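Local coordinates for protein ATP phosphoribosyltransferase regulatory subunit (PDB 3OD1) that is probably required, as partner of the HisG catalytic subunit, for the first step of histidine biosynthesis and may let histidine regulate that step by feedback, at residues V163-V168 against T279-E284; Y170-L175 against R187-L192; V198-H203 against M218-L223. All coordinates share one frame; numbering follows the deposited sequence.

Contact 1: V163-V168 against T279-E284; sequences VAIGHV and TGVVFE
V163 lays CG1 3.9 Å from CB of F283, the two side chains running alongside each other. A164 pairs with E284 through two backbone bonds, A164 N to E284 O at 2.9 Å and E284 N to A164 O at 3.0 Å. I165 faces F283 as a non-hydrogen-bonded pair, and its CG2 reaches CG1 of V281 on the same face of the sheet. At G166 the bonds resume: G166 N meets V282 O at 2.7 Å, and V282 N returns a bond to G166 O. H167 swings CG anti to its backbone N (chi1 -163°), which lays one ring face over the G280-V281 peptide, with V281 N 3.9 Å above the ring plane. V168, opening a helix, still gives its N to G280 O at 2.8 Å; its CB and CG2 pack on G280, and CG2 meets V282 CG1 at 4.0 Å. These are two antiparallel strands inside the mixed sheet of the class-II aminoacyl-tRNA synthetase fold, with helices 139-155 and 240-258 covering the I165-H167-V281-F283 face. The imidazole is held at both nitrogens, ND1 capping G169 N and NE2 bonded to E248, so its rotation is fixed as it caps the helix start, where the strand pairing ends.

Contact 2: Y170-L175 against R187-L192; sequences YVNALL and RLRRFL
L175 lies obliquely across L188, its CG 4.1 Å from CB of L188, and its CD2 lies 4.1 Å from the backbone N of R189 and beside R189 CG. This is a helical hairpin: helices 168-179 and 182-193 are joined by a short turn, and the two segments run roughly antiparallel, at 140°, with their axes 10.9 Å apart. That spacing is wide, so side chains rather than backbones fill the interface. Further along, V171 and L192 reach toward each other tip to tip, with V171 CG1 4.0 Å from L192 CD1. L175 CD2 also comes within 4.4 Å of L192 CD1, which makes the apolar seam continuous from L188 to V171. L175 and L188 both rest on L217 of helix 211-220, while L188 and L192 touch Y200 of helix 197-206, so the seam is one side of a larger helical cluster.

Along one flank of the leucines the contact turns polar. R189 bends at chi3, folding its guanidinium back toward N172, and the two side chains cross at about a right angle. The stronger tie of the guanidinium is the salt bridge from NH2 to D186 on its own helix; E182 makes a longer, weak ion pair with the same nitrogen. Its other terminal nitrogen, NH1, lies 2.6 Å from N172 OD1, but the bond is weak, bent to 116° at the hydrogen, with the amide and guanidinium planes 74° apart.

Contact 3: V198-H203 against M218-L223; sequences VGYREH and MNLLSL
L221 lies over one face of the Y200 ring, its CD1 4.0 Å from the ring centroid and 18° off the ring normal, a CH-pi contact. The other methyl, CD2, comes closer to the ring atoms, 3.5 Å from Y200 CD2, as the two side chains slide past each other in opposite directions. A chi1 of 177° carries the phenol of Y200 across to L220 of the second segment. There Y200 OH lies 3.6 Å from L220 CD2 and is hydrogen-bonded to the carbonyl oxygen of L217.

The first segment lies in helix 197-206; the second is the last part of helix 211-220 and the turn after it. These are consecutive helices of the mostly helical region between strands 162-167 and 281-286, consistent with the insertion domain of histidyl-tRNA synthetases. L220 to L223 form a type I turn as the second segment leads on to strand 224-225. Y200 also packs against L188, F191 and L192 of helix 182-193, and L221 reaches L192 too.

L221 serves two neighbours at once. Its CD2 sits centrally over one face of the R201 guanidinium, 3.6 Å from CZ, in van der Waals contact with a flat cationic group. R201 gets there with a chain extended from CG to NE. Selenomethionine M218 crosses that chain at about a right angle; although its first bond leaves away from the partner helix, bends at chi2 and chi3 turn the selenium back, to put SE 4.0 Å from R201 CG and CE 3.9 Å from R201 O.

Contact 1 is the sheet end of this region and contacts 2 and 3 its helical end, all three on the same side of the chain's centre. The chain leaves strand 162-167 straight into helix 168-179, so contact 1 and contact 2 adjoin in sequence, with centres about 13 Å apart. Contacts 2 and 3 then follow in series before the chain reaches strand 281-286. Their centres are about 10 Å apart and they touch: F191 CE2 lies 3.5 Å from H203 CB, and Y170 OH is 3.5 Å from L223 CD1. Contact 3 stays clear of contact 1, with nearest atoms about 7 Å apart and centres about 18 Å.

Contact 1: V163-V168 against T279-E284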
loop_
_atom_site.group_PDB
_atom_site.type_symbol
_atom_site.label_atom_id
_atom_site.label_comp_id
_atom_site.label_asym_id
_atom_site.label_seq_id
_atom_site.Cartn_x
_atom_site.Cartn_y
_atom_site.Cartn_z
ATOM N N VAL B 163 -12.383 -6.861 23.977
ATOM C CA VAL B 163 -12.746 -7.735 22.873
ATOM C C VAL B 163 -13.932 -8.576 23.322
ATOM O O VAL B 163 -13.850 -9.320 24.301
ATOM C CB VAL B 163 -11.577 -8.635 22.483
ATOM C CG1 VAL B 163 -11.973 -9.584 21.336
ATOM C CG2 VAL B 163 -10.388 -7.768 22.098
ATOM N N ALA B 164 -15.050 -8.410 22.636
ATOM C CA ALA B 164 -16.266 -9.128 22.988
ATOM C C ALA B 164 -16.338 -10.387 22.129
ATOM O O ALA B 164 -16.085 -10.343 20.921
ATOM C CB ALA B 164 -17.476 -8.248 22.755
ATOM N N ILE B 165 -16.669 -11.510 22.758
ATOM C CA ILE B 165 -16.641 -12.802 22.088
ATOM C C ILE B 165 -18.026 -13.408 22.070
ATOM O O ILE B 165 -18.641 -13.552 23.124
ATOM C CB ILE B 165 -15.698 -13.768 22.829
ATOM C CG1 ILE B 165 -14.295 -13.163 22.898
ATOM C CG2 ILE B 165 -15.711 -15.153 22.166
ATOM C CD1 ILE B 165 -13.304 -13.997 23.652
ATOM N N GLY B 166 -18.509 -13.758 20.875
ATOM C CA GLY B 166 -19.762 -14.481 20.720
ATOM C C GLY B 166 -19.572 -15.846 20.070
ATOM O O GLY B 166 -18.445 -16.286 19.825
ATOM N N HIS B 167 -20.666 -16.533 19.775
ATOM C CA HIS B 167 -20.529 -17.815 19.106
ATOM C C HIS B 167 -21.722 -18.118 18.201
ATOM O O HIS B 167 -22.850 -18.239 18.669
ATOM C CB HIS B 167 -20.328 -18.933 20.134
ATOM C CG HIS B 167 -19.789 -20.196 19.542
ATOM N ND1 HIS B 167 -20.359 -20.801 18.443
ATOM C CD2 HIS B 167 -18.733 -20.968 19.892
ATOM C CE1 HIS B 167 -19.677 -21.891 18.140
ATOM N NE2 HIS B 167 -18.681 -22.011 18.999
ATOM N N VAL B 168 -21.461 -18.238 16.904
ATOM C CA VAL B 168 -22.504 -18.550 15.934
ATOM C C VAL B 168 -23.234 -19.847 16.285
ATOM O O VAL B 168 -24.443 -19.960 16.074
ATOM C CB VAL B 168 -21.927 -18.671 14.507
ATOM C CG1 VAL B 168 -22.935 -19.331 13.563
ATOM C CG2 VAL B 168 -21.527 -17.313 13.993
ATOM N N THR B 279 -18.950 -19.257 11.118
ATOM C CA THR B 279 -19.462 -20.574 11.480
ATOM C C THR B 279 -19.352 -20.887 12.976
ATOM O O THR B 279 -19.916 -21.865 13.463
ATOM C CB THR B 279 -18.708 -21.667 10.693
ATOM O OG1 THR B 279 -17.295 -21.535 10.918
ATOM C CG2 THR B 279 -18.985 -21.518 9.206
ATOM N N GLY B 280 -18.620 -20.071 13.714
ATOM C CA GLY B 280 -18.355 -20.404 15.101
ATOM C C GLY B 280 -18.034 -19.219 15.978
ATOM O O GLY B 280 -18.807 -18.267 16.044
ATOM N N VAL B 281 -16.907 -19.299 16.676
ATOM C CA VAL B 281 -16.418 -18.193 17.491
ATOM C C VAL B 281 -16.343 -16.929 16.653
ATOM O O VAL B 281 -15.807 -16.953 15.549
ATOM C CB VAL B 281 -15.022 -18.493 18.042
ATOM C CG1 VAL B 281 -14.487 -17.305 18.827
ATOM C CG2 VAL B 281 -15.049 -19.749 18.899
ATOM N N VAL B 282 -16.903 -15.843 17.181
ATOM C CA VAL B 282 -16.812 -14.521 16.565
ATOM C C VAL B 282 -16.434 -13.512 17.641
ATOM O O VAL B 282 -16.716 -13.723 18.823
ATOM C CB VAL B 282 -18.143 -14.086 15.889
ATOM C CG1 VAL B 282 -18.369 -14.879 14.623
ATOM C CG2 VAL B 282 -19.334 -14.250 16.850
ATOM N N PHE B 283 -15.775 -12.432 17.229
ATOM C CA PHE B 283 -15.348 -11.404 18.165
ATOM C C PHE B 283 -15.214 -10.038 17.508
ATOM O O PHE B 283 -15.072 -9.927 16.288
ATOM C CB PHE B 283 -14.040 -11.789 18.866
ATOM C CG PHE B 283 -12.918 -12.143 17.932
ATOM C CD1 PHE B 283 -12.029 -11.173 17.493
ATOM C CD2 PHE B 283 -12.731 -13.456 17.513
ATOM C CE1 PHE B 283 -10.982 -11.494 16.634
ATOM C CE2 PHE B 283 -11.680 -13.784 16.650
ATOM C CZ PHE B 283 -10.815 -12.801 16.207
ATOM N N GLU B 284 -15.269 -9.000 18.332
ATOM C CA GLU B 284 -15.004 -7.654 17.854
ATOM C C GLU B 284 -14.386 -6.822 18.958
ATOM O O GLU B 284 -14.670 -7.039 20.139
ATOM C CB GLU B 284 -16.277 -7.006 17.309
ATOM C CG GLU B 284 -17.350 -6.821 18.336
ATOM C CD GLU B 284 -18.611 -6.225 17.744
ATOM O OE1 GLU B 284 -18.727 -6.162 16.496
ATOM O OE2 GLU B 284 -19.480 -5.821 18.536
#

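Contact 2: Y170-L175 against R187-L192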
loop_
_atom_site.group_PDB
_atom_site.type_symbol
_atom_site.label_atom_id
_atom_site.label_comp_id
_atom_site.label_asym_id
_atom_site.label_seq_id
_atom_site.Cartn_x
_atom_site.Cartn_y
_atom_site.Cartn_z
ATOM N N TYR B 170 -23.698 -21.243 19.289
ATOM C CA TYR B 170 -24.611 -21.068 20.405
ATOM C C TYR B 170 -25.930 -20.432 19.947
ATOM O O TYR B 170 -27.014 -20.964 20.210
ATOM C CB TYR B 170 -23.980 -20.262 21.539
ATOM C CG TYR B 170 -24.916 -20.137 22.716
ATOM C CD1 TYR B 170 -24.976 -21.132 23.684
ATOM C CD2 TYR B 170 -25.772 -19.048 22.839
ATOM C CE1 TYR B 170 -25.845 -21.042 24.761
ATOM C CE2 TYR B 170 -26.657 -18.946 23.921
ATOM C CZ TYR B 170 -26.681 -19.953 24.874
ATOM O OH TYR B 170 -27.539 -19.871 25.946
ATOM N N VAL B 171 -25.830 -19.295 19.262
ATOM C CA VAL B 171 -27.001 -18.595 18.743
ATOM C C VAL B 171 -27.871 -19.521 17.893
ATOM O O VAL B 171 -29.069 -19.662 18.140
ATOM C CB VAL B 171 -26.599 -17.356 17.901
ATOM C CG1 VAL B 171 -27.826 -16.715 17.264
ATOM C CG2 VAL B 171 -25.863 -16.347 18.760
ATOM N N ASN B 172 -27.271 -20.158 16.893
ATOM C CA ASN B 172 -28.045 -21.029 16.004
ATOM C C ASN B 172 -28.721 -22.190 16.741
ATOM O O ASN B 172 -29.893 -22.484 16.491
ATOM C CB ASN B 172 -27.193 -21.532 14.834
ATOM C CG ASN B 172 -26.792 -20.411 13.878
ATOM O OD1 ASN B 172 -27.172 -19.253 14.063
ATOM N ND2 ASN B 172 -26.023 -20.754 12.849
ATOM N N ALA B 173 -28.000 -22.840 17.652
ATOM C CA ALA B 173 -28.583 -23.965 18.398
ATOM C C ALA B 173 -29.802 -23.533 19.204
ATOM O O ALA B 173 -30.831 -24.217 19.205
ATOM C CB ALA B 173 -27.547 -24.617 19.312
ATOM N N LEU B 174 -29.685 -22.403 19.891
ATOM C CA LEU B 174 -30.777 -21.900 20.712
ATOM C C LEU B 174 -31.980 -21.498 19.869
ATOM O O LEU B 174 -33.103 -21.926 20.137
ATOM C CB LEU B 174 -30.324 -20.714 21.564
ATOM C CG LEU B 174 -31.425 -20.076 22.422
ATOM C CD1 LEU B 174 -32.082 -21.107 23.371
ATOM C CD2 LEU B 174 -30.884 -18.879 23.198
ATOM N N LEU B 175 -31.745 -20.668 18.856
ATOM C CA LEU B 175 -32.826 -20.226 17.982
ATOM C C LEU B 175 -33.572 -21.421 17.374
ATOM O O LEU B 175 -34.792 -21.520 17.499
ATOM C CB LEU B 175 -32.287 -19.307 16.885
ATOM C CG LEU B 175 -32.334 -17.819 17.250
ATOM C CD1 LEU B 175 -32.191 -17.617 18.766
ATOM C CD2 LEU B 175 -31.314 -17.026 16.456
ATOM N N ARG B 187 -35.333 -14.871 10.929
ATOM C CA ARG B 187 -36.042 -13.652 11.303
ATOM C C ARG B 187 -35.543 -13.116 12.642
ATOM O O ARG B 187 -35.384 -11.900 12.821
ATOM C CB ARG B 187 -37.553 -13.912 11.360
ATOM C CG ARG B 187 -38.409 -12.733 10.910
ATOM C CD ARG B 187 -39.833 -13.162 10.557
ATOM N NE ARG B 187 -40.511 -12.167 9.725
ATOM C CZ ARG B 187 -41.733 -11.693 9.958
ATOM N NH1 ARG B 187 -42.428 -12.123 11.003
ATOM N NH2 ARG B 187 -42.262 -10.788 9.142
ATOM N N LEU B 188 -35.299 -14.031 13.575
ATOM C CA LEU B 188 -34.724 -13.687 14.874
ATOM C C LEU B 188 -33.264 -13.232 14.749
ATOM O O LEU B 188 -32.876 -12.219 15.327
ATOM C CB LEU B 188 -34.838 -14.864 15.850
ATOM C CG LEU B 188 -36.174 -15.005 16.586
ATOM C CD1 LEU B 188 -36.309 -16.378 17.255
ATOM C CD2 LEU B 188 -36.342 -13.885 17.602
ATOM N N ARG B 189 -32.467 -13.986 13.991
ATOM C CA ARG B 189 -31.045 -13.688 13.805
ATOM C C ARG B 189 -30.836 -12.299 13.200
ATOM O O ARG B 189 -29.856 -11.613 13.506
ATOM C CB ARG B 189 -30.397 -14.734 12.890
ATOM C CG ARG B 189 -29.058 -15.275 13.387
ATOM C CD ARG B 189 -28.364 -16.123 12.321
ATOM N NE ARG B 189 -29.317 -16.865 11.499
ATOM C CZ ARG B 189 -29.829 -18.047 11.824
ATOM N NH1 ARG B 189 -29.485 -18.637 12.958
ATOM N NH2 ARG B 189 -30.693 -18.640 11.015
ATOM N N ARG B 190 -31.755 -11.905 12.323
ATOM C CA ARG B 190 -31.707 -10.603 11.672
ATOM C C ARG B 190 -31.804 -9.472 12.695
ATOM O O ARG B 190 -31.066 -8.488 12.612
ATOM C CB ARG B 190 -32.838 -10.490 10.657
ATOM C CG ARG B 190 -33.034 -9.093 10.106
ATOM C CD ARG B 190 -32.005 -8.806 9.068
ATOM N NE ARG B 190 -31.968 -9.867 8.071
ATOM C CZ ARG B 190 -31.106 -9.895 7.061
ATOM N NH1 ARG B 190 -30.215 -8.914 6.930
ATOM N NH2 ARG B 190 -31.135 -10.901 6.192
ATOM N N PHE B 191 -32.702 -9.618 13.670
ATOM C CA PHE B 191 -32.802 -8.628 14.746
ATOM C C PHE B 191 -31.470 -8.479 15.486
ATOM O O PHE B 191 -31.042 -7.364 15.783
ATOM C CB PHE B 191 -33.922 -8.971 15.729
ATOM C CG PHE B 191 -35.300 -8.725 15.185
ATOM C CD1 PHE B 191 -35.763 -7.433 15.002
ATOM C CD2 PHE B 191 -36.130 -9.785 14.853
ATOM C CE1 PHE B 191 -37.032 -7.200 14.499
ATOM C CE2 PHE B 191 -37.406 -9.561 14.348
ATOM C CZ PHE B 191 -37.856 -8.269 14.168
ATOM N N LEU B 192 -30.824 -9.605 15.776
ATOM C CA LEU B 192 -29.537 -9.596 16.477
ATOM C C LEU B 192 -28.458 -8.970 15.610
ATOM O O LEU B 192 -27.668 -8.148 16.071
ATOM C CB LEU B 192 -29.122 -11.018 16.876
ATOM C CG LEU B 192 -30.079 -11.738 17.834
ATOM C CD1 LEU B 192 -29.748 -13.223 17.935
ATOM C CD2 LEU B 192 -30.050 -11.079 19.211
#

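Contact 3: V198-H203 against M218-L223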
loop_
_atom_site.group_PDB
_atom_site.type_symbol
_atom_site.label_atom_id
_atom_site.label_comp_id
_atom_site.label_asym_id
_atom_site.label_seq_id
_atom_site.Cartn_x
_atom_site.Cartn_y
_atom_site.Cartn_z
ATOM N N VAL B 198 -35.072 -4.110 20.681
ATOM C CA VAL B 198 -36.446 -3.652 20.810
ATOM C C VAL B 198 -37.338 -4.448 19.865
ATOM O O VAL B 198 -38.355 -5.005 20.276
ATOM C CB VAL B 198 -36.564 -2.140 20.516
ATOM C CG1 VAL B 198 -38.016 -1.704 20.521
ATOM C CG2 VAL B 198 -35.760 -1.342 21.536
ATOM N N GLY B 199 -36.943 -4.506 18.596
ATOM C CA GLY B 199 -37.675 -5.269 17.601
ATOM C C GLY B 199 -37.680 -6.749 17.938
ATOM O O GLY B 199 -38.683 -7.440 17.757
ATOM N N TYR B 200 -36.546 -7.224 18.441
ATOM C CA TYR B 200 -36.368 -8.618 18.817
ATOM C C TYR B 200 -37.333 -9.031 19.925
ATOM O O TYR B 200 -37.989 -10.072 19.821
ATOM C CB TYR B 200 -34.920 -8.846 19.245
ATOM C CG TYR B 200 -34.588 -10.236 19.738
ATOM C CD1 TYR B 200 -33.912 -11.140 18.926
ATOM C CD2 TYR B 200 -34.911 -10.631 21.030
ATOM C CE1 TYR B 200 -33.583 -12.401 19.380
ATOM C CE2 TYR B 200 -34.591 -11.891 21.492
ATOM C CZ TYR B 200 -33.930 -12.771 20.663
ATOM O OH TYR B 200 -33.605 -14.021 21.129
ATOM N N ARG B 201 -37.425 -8.224 20.980
ATOM C CA ARG B 201 -38.366 -8.512 22.067
ATOM C C ARG B 201 -39.807 -8.498 21.560
ATOM O O ARG B 201 -40.603 -9.365 21.907
ATOM C CB ARG B 201 -38.213 -7.517 23.225
ATOM C CG ARG B 201 -36.888 -7.592 23.964
ATOM C CD ARG B 201 -36.759 -6.436 24.959
ATOM N NE ARG B 201 -35.369 -6.121 25.291
ATOM C CZ ARG B 201 -34.636 -6.812 26.161
ATOM N NH1 ARG B 201 -35.158 -7.866 26.779
ATOM N NH2 ARG B 201 -33.381 -6.457 26.406
ATOM N N GLU B 202 -40.130 -7.508 20.734
ATOM C CA GLU B 202 -41.475 -7.369 20.193
ATOM C C GLU B 202 -41.834 -8.594 19.355
ATOM O O GLU B 202 -42.942 -9.118 19.445
ATOM C CB GLU B 202 -41.577 -6.100 19.342
ATOM C CG GLU B 202 -42.993 -5.563 19.180
ATOM C CD GLU B 202 -43.499 -4.850 20.428
ATOM O OE1 GLU B 202 -44.715 -4.937 20.716
ATOM O OE2 GLU B 202 -42.683 -4.202 21.122
ATOM N N HIS B 203 -40.880 -9.048 18.549
ATOM C CA HIS B 203 -41.096 -10.177 17.656
ATOM C C HIS B 203 -41.308 -11.479 18.419
ATOM O O HIS B 203 -42.142 -12.306 18.042
ATOM C CB HIS B 203 -39.919 -10.332 16.694
ATOM C CG HIS B 203 -40.136 -11.375 15.647
ATOM N ND1 HIS B 203 -39.363 -12.515 15.556
ATOM C CD2 HIS B 203 -41.051 -11.463 14.652
ATOM C CE1 HIS B 203 -39.786 -13.250 14.545
ATOM N NE2 HIS B 203 -40.811 -12.635 13.980
HETATM N N MSE B 218 -35.725 -14.737 25.133
HETATM C CA MSE B 218 -35.612 -13.445 25.799
HETATM C C MSE B 218 -34.308 -13.321 26.589
HETATM O O MSE B 218 -33.626 -12.282 26.539
HETATM C CB MSE B 218 -36.815 -13.247 26.731
HETATM C CG MSE B 218 -37.367 -11.840 26.741
HETATM SE SE MSE B 218 -37.962 -11.283 24.977
HETATM C CE MSE B 218 -39.879 -11.205 25.309
ATOM N N ASN B 219 -33.961 -14.386 27.307
ATOM C CA ASN B 219 -32.783 -14.376 28.170
ATOM C C ASN B 219 -31.454 -14.373 27.410
ATOM O O ASN B 219 -30.410 -14.051 27.976
ATOM C CB ASN B 219 -32.840 -15.527 29.181
ATOM C CG ASN B 219 -33.796 -15.242 30.329
ATOM O OD1 ASN B 219 -33.846 -14.123 30.844
ATOM N ND2 ASN B 219 -34.562 -16.252 30.730
ATOM N N LEU B 220 -31.498 -14.730 26.129
ATOM C CA LEU B 220 -30.318 -14.643 25.270
ATOM C C LEU B 220 -29.734 -13.244 25.332
ATOM O O LEU B 220 -28.530 -13.078 25.467
ATOM C CB LEU B 220 -30.676 -14.976 23.823
ATOM C CG LEU B 220 -29.603 -14.698 22.767
ATOM C CD1 LEU B 220 -28.307 -15.433 23.099
ATOM C CD2 LEU B 220 -30.134 -15.108 21.406
ATOM N N LEU B 221 -30.606 -12.243 25.240
ATOM C CA LEU B 221 -30.203 -10.834 25.244
ATOM C C LEU B 221 -29.436 -10.426 26.499
ATOM O O LEU B 221 -28.700 -9.441 26.495
ATOM C CB LEU B 221 -31.433 -9.946 25.095
ATOM C CG LEU B 221 -31.720 -9.368 23.711
ATOM C CD1 LEU B 221 -31.322 -10.334 22.603
ATOM C CD2 LEU B 221 -33.186 -8.968 23.604
ATOM N N SER B 222 -29.611 -11.183 27.575
ATOM C CA SER B 222 -28.940 -10.863 28.828
ATOM C C SER B 222 -27.546 -11.470 28.927
ATOM O O SER B 222 -26.810 -11.162 29.860
ATOM C CB SER B 222 -29.784 -11.324 30.019
ATOM O OG SER B 222 -30.715 -10.321 30.387
ATOM N N LEU B 223 -27.189 -12.337 27.981
ATOM C CA LEU B 223 -25.915 -13.058 28.047
ATOM C C LEU B 223 -24.764 -12.174 27.583
ATOM O O LEU B 223 -24.151 -12.414 26.540
ATOM C CB LEU B 223 -25.978 -14.345 27.218
ATOM C CG LEU B 223 -27.075 -15.329 27.615
ATOM C CD1 LEU B 223 -27.177 -16.484 26.615
ATOM C CD2 LEU B 223 -26.844 -15.846 29.046
#